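Local coordinates for homocysteine S-methyltransferase (Escherichia coli, PDB 5DMM), which transfers a methyl group from S-methylmethionine, or less efficiently from S-adenosylmethionine, to homocysteine, yielding methionine, with zinc as cofactor, at residues S40-V43 and L44-P48; E49-R52 and E53-D57; K94-E97 and L98-A102. All coordinates share one frame; numbering follows the deposited sequence.

Contact 1 of 3, residues S40-V43 and L44-P48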
loop_
_atom_site.group_PDB
_atom_site.type_symbol
_atom_site.label_atom_id
_atom_site.label_comp_id
_atom_site.label_asym_id
_atom_site.label_seq_id
_atom_site.Cartn_x
_atom_site.Cartn_y
_atom_site.Cartn_z
ATOM N N SER A 40 14.869 -4.435 1.382
ATOM C CA SER A 40 14.436 -3.705 2.576
ATOM C C SER A 40 15.172 -4.166 3.843
ATOM O O SER A 40 15.435 -3.361 4.729
ATOM C CB SER A 40 12.916 -3.825 2.766
ATOM O OG SER A 40 12.500 -5.176 2.812
ATOM N N ALA A 41 15.521 -5.448 3.923
ATOM C CA ALA A 41 16.223 -5.959 5.092
ATOM C C ALA A 41 17.597 -5.300 5.227
ATOM O O ALA A 41 18.036 -4.990 6.334
ATOM C CB ALA A 41 16.359 -7.479 5.018
ATOM N N LYS A 42 18.257 -5.076 4.095
ATOM C CA LYS A 42 19.560 -4.435 4.101
ATOM C C LYS A 42 19.431 -2.951 4.398
ATOM O O LYS A 42 20.111 -2.423 5.269
ATOM C CB LYS A 42 20.285 -4.626 2.769
ATOM C CG LYS A 42 21.674 -3.974 2.759
ATOM C CD LYS A 42 22.439 -4.236 1.476
ATOM C CE LYS A 42 22.059 -3.235 0.395
ATOM N NZ LYS A 42 22.811 -3.461 -0.878
ATOM N N VAL A 43 18.554 -2.268 3.673
ATOM C CA VAL A 43 18.458 -0.816 3.831
ATOM C C VAL A 43 17.911 -0.429 5.205
ATOM O O VAL A 43 18.337 0.571 5.787
ATOM C CB VAL A 43 17.590 -0.184 2.721
ATOM C CG1 VAL A 43 17.492 1.330 2.900
ATOM C CG2 VAL A 43 18.186 -0.503 1.353
ATOM N N LEU A 44 16.984 -1.221 5.743
ATOM C CA LEU A 44 16.423 -0.914 7.057
ATOM C C LEU A 44 17.503 -1.014 8.130
ATOM O O LEU A 44 17.470 -0.310 9.140
ATOM C CB LEU A 44 15.259 -1.852 7.385
ATOM C CG LEU A 44 13.915 -1.466 6.762
ATOM C CD1 LEU A 44 12.924 -2.620 6.943
ATOM C CD2 LEU A 44 13.376 -0.208 7.411
ATOM N N VAL A 45 18.473 -1.878 7.885
ATOM C CA VAL A 45 19.591 -2.046 8.803
ATOM C C VAL A 45 20.714 -1.041 8.531
ATOM O O VAL A 45 21.166 -0.340 9.438
ATOM C CB VAL A 45 20.136 -3.481 8.738
ATOM C CG1 VAL A 45 21.492 -3.585 9.435
ATOM C CG2 VAL A 45 19.127 -4.462 9.367
ATOM N N GLU A 46 21.140 -0.940 7.279
ATOM C CA GLU A 46 22.359 -0.193 6.966
ATOM C C GLU A 46 22.135 1.290 6.664
ATOM O O GLU A 46 22.999 2.120 6.939
ATOM C CB GLU A 46 23.078 -0.867 5.799
ATOM C CG GLU A 46 23.550 -2.280 6.140
ATOM C CD GLU A 46 24.254 -2.973 4.986
ATOM O OE1 GLU A 46 24.557 -2.294 3.984
ATOM O OE2 GLU A 46 24.504 -4.197 5.080
ATOM N N ASN A 47 20.980 1.628 6.101
ATOM C CA ASN A 47 20.677 3.026 5.794
ATOM C C ASN A 47 19.233 3.439 6.119
ATOM O O ASN A 47 18.533 3.977 5.257
ATOM C CB ASN A 47 20.973 3.310 4.313
ATOM C CG ASN A 47 22.461 3.417 4.030
ATOM O OD1 ASN A 47 23.054 2.529 3.410
ATOM N ND2 ASN A 47 23.074 4.496 4.499
ATOM N N PRO A 48 18.792 3.220 7.365
ATOM C CA PRO A 48 17.396 3.548 7.663
ATOM C C PRO A 48 17.119 5.042 7.532
ATOM O O PRO A 48 15.975 5.435 7.303
ATOM C CB PRO A 48 17.224 3.082 9.114
ATOM C CG PRO A 48 18.605 3.096 9.676
ATOM C CD PRO A 48 19.488 2.677 8.546
#
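S40 and L44 meet one helical turn apart, where the amide N of L44 donates to the carbonyl O of S40 at 2.8 Å. The isobutyl group of L44 folds back over that same oxygen: chi1 of -81° sets its CG beside the backbone N, bringing L44 CG to 3.2 Å from S40 O. At A41 the carbonyl meets carbon instead, with V45 CG2 3.3 Å from A41 O. V45 N makes a weak three-residue bond of 3.1 Å to K42 O, beside the regular bond from E46 N to the same oxygen (2.7 Å, N-H...O angle 164°). The K42 methylene chain lies across the E46 carboxylate, K42 CG being 3.6 Å from E46 CD. Their charges stay apart, as K42 NZ is 5.3 Å from E46 OE1 and bonds to the backbone O of N33. V43 O closes the last turn, taking N47 N at 2.9 Å with the donor tilted 30° from the carbonyl plane. P48, lacking an N-H, cannot extend the series, and N47, which leaves helical geometry, breaks helix 39-46 and holds the N-cap position of helix 48-61: a helix-to-helix junction in the TIM-barrel fold. S40 and A41 press on F78 of helix 75-78, V43 and L44 on I51 of helix 48-61, and L44 also on K94 and L98 of helix 85-109.

Contact 2 of 3, residues E49-R52 and E53-D57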
loop_
_atom_site.group_PDB
_atom_site.type_symbol
_atom_site.label_atom_id
_atom_site.label_comp_id
_atom_site.label_asym_id
_atom_site.label_seq_id
_atom_site.Cartn_x
_atom_site.Cartn_y
_atom_site.Cartn_z
ATOM N N GLU A 49 18.159 5.864 7.649
ATOM C CA GLU A 49 17.967 7.302 7.542
ATOM C C GLU A 49 17.560 7.709 6.122
ATOM O O GLU A 49 16.885 8.722 5.932
ATOM C CB GLU A 49 19.231 8.040 7.972
ATOM C CG GLU A 49 20.380 7.939 6.986
ATOM C CD GLU A 49 21.121 6.602 7.024
ATOM O OE1 GLU A 49 20.973 5.834 8.014
ATOM O OE2 GLU A 49 21.863 6.333 6.047
ATOM N N LEU A 50 17.940 6.922 5.120
ATOM C CA LEU A 50 17.554 7.265 3.754
ATOM C C LEU A 50 16.073 6.964 3.536
ATOM O O LEU A 50 15.395 7.702 2.842
ATOM C CB LEU A 50 18.408 6.527 2.723
ATOM C CG LEU A 50 19.885 6.939 2.677
ATOM C CD1 LEU A 50 20.605 6.158 1.598
ATOM C CD2 LEU A 50 20.029 8.446 2.436
ATOM N N ILE A 51 15.573 5.891 4.140
ATOM C CA ILE A 51 14.139 5.583 4.059
ATOM C C ILE A 51 13.311 6.694 4.713
ATOM O O ILE A 51 12.288 7.142 4.169
ATOM C CB ILE A 51 13.836 4.218 4.712
ATOM C CG1 ILE A 51 14.395 3.090 3.837
ATOM C CG2 ILE A 51 12.333 4.026 4.923
ATOM C CD1 ILE A 51 14.225 1.688 4.469
ATOM N N ARG A 52 13.760 7.141 5.880
ATOM C CA ARG A 52 13.106 8.240 6.580
ATOM C C ARG A 52 13.127 9.514 5.728
ATOM O O ARG A 52 12.129 10.243 5.665
ATOM C CB ARG A 52 13.789 8.480 7.930
ATOM C CG ARG A 52 13.216 9.606 8.777
ATOM C CD ARG A 52 14.314 10.161 9.699
ATOM N NE ARG A 52 15.319 10.883 8.906
ATOM C CZ ARG A 52 16.640 10.827 9.088
ATOM N NH1 ARG A 52 17.169 10.086 10.054
ATOM N NH2 ARG A 52 17.441 11.524 8.293
ATOM N N GLU A 53 14.258 9.771 5.070
ATOM C CA GLU A 53 14.390 10.944 4.205
ATOM C C GLU A 53 13.399 10.889 3.038
ATOM O O GLU A 53 12.805 11.902 2.661
ATOM C CB GLU A 53 15.827 11.066 3.691
ATOM C CG GLU A 53 16.802 11.567 4.756
ATOM C CD GLU A 53 18.251 11.662 4.271
ATOM O OE1 GLU A 53 18.467 11.796 3.046
ATOM O OE2 GLU A 53 19.173 11.599 5.125
ATOM N N VAL A 54 13.222 9.707 2.456
ATOM C CA VAL A 54 12.290 9.581 1.340
ATOM C C VAL A 54 10.851 9.810 1.798
ATOM O O VAL A 54 10.071 10.468 1.097
ATOM C CB VAL A 54 12.400 8.209 0.656
ATOM C CG1 VAL A 54 11.288 8.064 -0.390
ATOM C CG2 VAL A 54 13.771 8.055 0.012
ATOM N N HIS A 55 10.495 9.286 2.970
ATOM C CA HIS A 55 9.152 9.541 3.501
ATOM C C HIS A 55 8.949 11.053 3.700
ATOM O O HIS A 55 7.901 11.614 3.369
ATOM C CB HIS A 55 8.925 8.798 4.823
ATOM C CG HIS A 55 8.762 7.314 4.679
ATOM N ND1 HIS A 55 7.861 6.741 3.808
ATOM C CD2 HIS A 55 9.369 6.287 5.323
ATOM C CE1 HIS A 55 7.925 5.423 3.918
ATOM N NE2 HIS A 55 8.827 5.123 4.832
ATOM N N LEU A 56 9.973 11.717 4.227
ATOM C CA LEU A 56 9.892 13.158 4.452
ATOM C C LEU A 56 9.743 13.892 3.117
ATOM O O LEU A 56 8.959 14.836 2.996
ATOM C CB LEU A 56 11.126 13.653 5.206
ATOM C CG LEU A 56 11.228 15.169 5.404
ATOM C CD1 LEU A 56 10.044 15.694 6.216
ATOM C CD2 LEU A 56 12.566 15.537 6.058
ATOM N N ASP A 57 10.494 13.438 2.121
ATOM C CA ASP A 57 10.399 13.949 0.751
ATOM C C ASP A 57 8.963 13.914 0.206
ATOM O O ASP A 57 8.473 14.874 -0.414
ATOM C CB ASP A 57 11.310 13.115 -0.147
ATOM C CG ASP A 57 11.818 13.873 -1.340
ATOM O OD1 ASP A 57 11.066 14.708 -1.897
ATOM O OD2 ASP A 57 12.983 13.622 -1.725
#
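E53 and E49 are linked through the backbone, E53 N donating to E49 O at 3.0 Å. The same four-residue step recurs from V54 to L50, H55 to I51 and L56 to R52, giving regular alpha-helix. Charge pairing is looser. R52 NH2 and E53 OE2 form a long salt bridge of 3.6 Å, the guanidinium and carboxylate planes turned 33° apart. R52 reaches it because its chain bends at chi3 (70°), which also lays one face of the guanidinium over E49 O. E53 OE1 has a further, weak ion pair with R30. Carbon-to-oxygen contacts come next: E53 CG sits 3.1 Å from E49 O, and L50 CD2 comes within 3.7 Å of E53 OE1. With an alanine in place of E53, R52 would probably lose its carboxylate mate and L50 CD2 a neighbour, leaving the guanidinium freer to swing. Side-chain packing forms a separate group on another side of the helix, where I51 and H55 lie side by side pointing the same way, I51 CG2 3.7 Å from H55 CD2. That ring carbon also comes 3.3 Å from I51 O, obliquely to the ring. I51 and H55 pack on helix 85-109, and L50 and V54 on L27 of helix 24-29, as befits an outer helix of a TIM barrel, here in the connection from strand 17-18 to strand 65-67.

Contact 3 of 3, residues K94-E97 and L98-A102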
loop_
_atom_site.group_PDB
_atom_site.type_symbol
_atom_site.label_atom_id
_atom_site.label_comp_id
_atom_site.label_asym_id
_atom_site.label_seq_id
_atom_site.Cartn_x
_atom_site.Cartn_y
_atom_site.Cartn_z
ATOM N N LYS A 94 10.310 -1.361 12.459
ATOM C CA LYS A 94 11.210 -0.269 12.104
ATOM C C LYS A 94 10.715 0.519 10.886
ATOM O O LYS A 94 10.867 1.738 10.836
ATOM C CB LYS A 94 12.606 -0.806 11.825
ATOM C CG LYS A 94 13.622 0.269 11.476
ATOM C CD LYS A 94 13.945 1.136 12.681
ATOM C CE LYS A 94 15.270 1.869 12.498
ATOM N NZ LYS A 94 16.426 0.931 12.469
ATOM N N SER A 95 10.117 -0.179 9.923
ATOM C CA SER A 95 9.626 0.477 8.710
ATOM C C SER A 95 8.535 1.488 9.060
ATOM O O SER A 95 8.426 2.534 8.410
ATOM C CB SER A 95 9.115 -0.551 7.682
ATOM O OG SER A 95 7.819 -1.047 7.997
ATOM N N VAL A 96 7.751 1.176 10.092
ATOM C CA VAL A 96 6.704 2.065 10.597
ATOM C C VAL A 96 7.319 3.206 11.383
ATOM O O VAL A 96 6.926 4.354 11.237
ATOM C CB VAL A 96 5.705 1.330 11.509
ATOM C CG1 VAL A 96 4.563 2.285 11.944
ATOM C CG2 VAL A 96 5.128 0.120 10.793
ATOM N N GLU A 97 8.295 2.877 12.219
ATOM C CA GLU A 97 8.969 3.874 13.032
ATOM C C GLU A 97 9.590 4.975 12.164
ATOM O O GLU A 97 9.488 6.153 12.489
ATOM C CB GLU A 97 10.041 3.198 13.897
ATOM C CG GLU A 97 10.785 4.116 14.839
ATOM C CD GLU A 97 11.954 3.401 15.517
ATOM O OE1 GLU A 97 11.805 2.207 15.873
ATOM O OE2 GLU A 97 13.031 4.022 15.671
ATOM N N LEU A 98 10.217 4.586 11.057
ATOM C CA LEU A 98 10.894 5.562 10.197
ATOM C C LEU A 98 9.888 6.478 9.518
ATOM O O LEU A 98 10.155 7.664 9.335
ATOM C CB LEU A 98 11.755 4.867 9.145
ATOM C CG LEU A 98 12.970 4.114 9.687
ATOM C CD1 LEU A 98 13.557 3.225 8.603
ATOM C CD2 LEU A 98 14.017 5.126 10.177
ATOM N N ALA A 99 8.726 5.943 9.156
ATOM C CA ALA A 99 7.698 6.794 8.562
ATOM C C ALA A 99 7.116 7.733 9.620
ATOM O O ALA A 99 6.808 8.896 9.335
ATOM C CB ALA A 99 6.579 5.944 7.912
ATOM N N ARG A 100 6.951 7.228 10.840
ATOM C CA ARG A 100 6.425 8.060 11.917
ATOM C C ARG A 100 7.426 9.169 12.261
ATOM O O ARG A 100 7.030 10.298 12.559
ATOM C CB ARG A 100 6.105 7.211 13.153
ATOM C CG ARG A 100 4.977 6.195 12.932
ATOM C CD ARG A 100 4.745 5.373 14.187
ATOM N NE ARG A 100 4.336 6.241 15.284
ATOM C CZ ARG A 100 4.398 5.924 16.572
ATOM N NH1 ARG A 100 4.869 4.743 16.955
ATOM N NH2 ARG A 100 3.987 6.799 17.481
ATOM N N LYS A 101 8.718 8.842 12.211
ATOM C CA LYS A 101 9.763 9.838 12.454
ATOM C C LYS A 101 9.739 10.927 11.390
ATOM O O LYS A 101 9.918 12.099 11.707
ATOM C CB LYS A 101 11.152 9.191 12.492
ATOM C CG LYS A 101 11.400 8.257 13.679
ATOM C CD LYS A 101 11.589 9.010 14.980
ATOM C CE LYS A 101 12.060 8.077 16.096
ATOM N NZ LYS A 101 13.343 7.388 15.761
ATOM N N ALA A 102 9.519 10.543 10.131
ATOM C CA ALA A 102 9.411 11.522 9.051
ATOM C C ALA A 102 8.187 12.430 9.228
ATOM O O ALA A 102 8.234 13.622 8.913
ATOM C CB ALA A 102 9.356 10.825 7.696
#
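K94 and L98, V96 and R100, and E97 and K101 are each joined by a main-chain bond across one helical turn. L98 N lies 2.9 Å from K94 O, and K101 N is 2.8 Å from E97 O. The R100 N-H approaches V96 O nearly head-on, with a C=O...N angle of 161°. Between them the spacing opens, A99 N standing 3.5 Å from S95 O.

Over this frame the side chains pair up by the same step. E97 and K101 run side by side, pointing the same way, and end in a salt bridge whose hydrogen bond is weak, K101 NZ to E97 OE2 at 3.4 Å. Chi1 of -67° puts K101 CG beside its backbone N, 3.1 Å from E97 O; bends at chi2 and chi4 then bring NZ to the carboxylate. R100 uses its aliphatic part: CG lies 3.2 Å from V96 O, and R100 CD lies 3.8 Å from V96 CG1, while NH1 makes a weak hydrogen bond to the backbone O of A160. K94 and L98 cross more loosely, K94 CG being 4.1 Å from L98 CD1.

S95 OG is tied to I92 O within the helix. The inward face, with A99 and R100 against V118 of strand 117-122, looks to the barrel wall; L98, A99 and A102 lean on helix 48-61. This is the helix of a beta-alpha-beta crossover, linking parallel strands 65-67 and 117-122 of the TIM barrel.

How the contacts relate
From the N terminus the chain passes through contact 1 at the end of helix 39-46, turns at N47 and P48, and enters helix 48-61, which carries contact 2. After strand 65-67 it reaches contact 3 in helix 85-109. Each contact is made of links about one helical turn long and closes no long loop; the three follow in series, so none nests in or crosses another. In space they converge: I51 CD1 packs against V43 CG1 and L44 CD2, both at 3.6 Å, while A102 CB comes 3.5 Å from H55 CB. L98 touches both earlier contacts, through P48 and R52. Together they tie helices 39-46, 48-61 and 85-109 to one another on one side of the barrel.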